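Local coordinates for protein type II toxin-antitoxin system RelE/ParE family toxin (Pyrococcus horikoshii, PDB 1WMI) that probably acts as the RelE toxin of a type II toxin-antitoxin pair, cleaving messenger RNA on the ribosome to arrest translation when its antitoxin is lost, at residues S69-W72 against K73-V76. Sequence-based numbering, arbitrary orientation.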
loop_
_atom_site.group_PDB
_atom_site.type_symbol
_atom_site.label_atom_id
_atom_site.label_comp_id
_atom_site.label_asym_id
_atom_site.label_seq_id
_atom_site.Cartn_x
_atom_site.Cartn_y
_atom_site.Cartn_z
ATOM N N SER A 69 -3.936 15.492 3.690
ATOM C CA SER A 69 -4.268 15.471 5.101
ATOM C C SER A 69 -5.772 15.417 5.297
ATOM O O SER A 69 -6.540 15.849 4.438
ATOM C CB SER A 69 -3.710 16.708 5.793
ATOM O OG SER A 69 -4.179 17.885 5.169
ATOM N N VAL A 70 -6.187 14.873 6.433
ATOM C CA VAL A 70 -7.599 14.779 6.758
ATOM C C VAL A 70 -7.796 15.405 8.123
ATOM O O VAL A 70 -7.210 14.966 9.115
ATOM C CB VAL A 70 -8.098 13.307 6.803
ATOM C CG1 VAL A 70 -9.572 13.260 7.225
ATOM C CG2 VAL A 70 -7.930 12.659 5.447
ATOM N N ASN A 71 -8.602 16.458 8.156
ATOM C CA ASN A 71 -8.917 17.158 9.388
ATOM C C ASN A 71 -10.314 16.663 9.703
ATOM O O ASN A 71 -11.295 17.137 9.125
ATOM C CB ASN A 71 -8.936 18.664 9.148
ATOM C CG ASN A 71 -8.976 19.462 10.432
ATOM O OD1 ASN A 71 -9.134 18.907 11.514
ATOM N ND2 ASN A 71 -8.842 20.777 10.314
ATOM N N TRP A 72 -10.400 15.691 10.604
ATOM C CA TRP A 72 -11.678 15.108 10.967
ATOM C C TRP A 72 -12.636 16.070 11.641
ATOM O O TRP A 72 -13.838 15.996 11.417
ATOM C CB TRP A 72 -11.459 13.888 11.860
ATOM C CG TRP A 72 -10.572 12.860 11.228
ATOM C CD1 TRP A 72 -9.227 12.729 11.397
ATOM C CD2 TRP A 72 -10.965 11.834 10.305
ATOM N NE1 TRP A 72 -8.753 11.683 10.643
ATOM C CE2 TRP A 72 -9.796 11.114 9.962
ATOM C CE3 TRP A 72 -12.185 11.451 9.734
ATOM C CZ2 TRP A 72 -9.813 10.029 9.072
ATOM C CZ3 TRP A 72 -12.205 10.375 8.850
ATOM C CH2 TRP A 72 -11.023 9.674 8.527
ATOM N N LYS A 73 -12.102 16.976 12.455
ATOM C CA LYS A 73 -12.925 17.945 13.177
ATOM C C LYS A 73 -13.678 18.872 12.234
ATOM O O LYS A 73 -14.889 19.052 12.359
ATOM C CB LYS A 73 -12.047 18.778 14.115
ATOM C CG LYS A 73 -12.821 19.560 15.174
ATOM C CD LYS A 73 -12.705 21.071 14.989
ATOM C CE LYS A 73 -13.697 21.617 13.976
ATOM N NZ LYS A 73 -15.094 21.686 14.474
ATOM N N ASP A 74 -12.956 19.455 11.284
ATOM C CA ASP A 74 -13.551 20.376 10.318
ATOM C C ASP A 74 -14.028 19.678 9.046
ATOM O O ASP A 74 -14.720 20.282 8.229
ATOM C CB ASP A 74 -12.535 21.448 9.929
ATOM C CG ASP A 74 -12.035 22.245 11.112
ATOM O OD1 ASP A 74 -10.806 22.424 11.229
ATOM O OD2 ASP A 74 -12.865 22.713 11.915
ATOM N N LYS A 75 -13.652 18.412 8.886
ATOM C CA LYS A 75 -14.013 17.639 7.698
ATOM C C LYS A 75 -13.373 18.281 6.464
ATOM O O LYS A 75 -14.028 18.541 5.465
ATOM C CB LYS A 75 -15.537 17.569 7.536
ATOM C CG LYS A 75 -16.240 16.820 8.666
ATOM C CD LYS A 75 -17.648 16.379 8.279
ATOM C CE LYS A 75 -18.605 17.552 8.120
ATOM N NZ LYS A 75 -19.985 17.070 7.805
ATOM N N VAL A 76 -12.076 18.546 6.553
ATOM C CA VAL A 76 -11.345 19.156 5.455
ATOM C C VAL A 76 -10.207 18.256 5.013
ATOM O O VAL A 76 -9.385 17.831 5.830
ATOM C CB VAL A 76 -10.768 20.528 5.867
ATOM C CG1 VAL A 76 -9.816 21.042 4.811
ATOM C CG2 VAL A 76 -11.891 21.511 6.061
HETATM O O HOH W 1 -6.607 18.497 6.413
#
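N71 reaches its amide across to the carboxylate of D74 at the tip of a beta hairpin, where strand 65-71 turns back into strand 76-83. The two flat groups are nearly perpendicular (79°), and ND2 of N71 lies 2.7 Å from OD1 of D74. With chi1 at -168°, which sets CG opposite the backbone N, the amide of N71 reaches over the turn, while CB stays beside V76, 4.2 Å from its CB; both residues are on the same face of the sheet. Their backbones form an antiparallel hydrogen-bonded pair, N71 N donating to V76 O at 2.8 Å and V76 N to N71 O at 3.0 Å.

The return is a G1 beta bulge: K75, with positive phi and psi, and V76 together stand opposite the single residue N71. N71 O therefore accepts a second, weak bond from K75 N, bent to 119° at the hydrogen. Outside the hairpin loop, the backbone of K75 is hydrogen-bonded to R4, which ties the turn to the neighbouring edge strand. On the solvent side, K73, bent at three successive torsions, curls back so that NZ pairs with OD2 of D74 in a salt bridge of 3.5 Å.

W72 directs its indole to the opposite face from N71. There CG1 of V70 caps the middle of one ring face, 3.5 Å from its plane, and NE1 makes a weak hydrogen bond to D55. A basic side chain from the chain of another protein, probably the antitoxin, meets the indole in a cation-pi contact, placing this hairpin end at the interface of the complex.

Farther along the strand, one water ties S69 to V76: it lies 2.8 Å from S69 OG and donates to V76 O, which thus accepts both this water and N71 N.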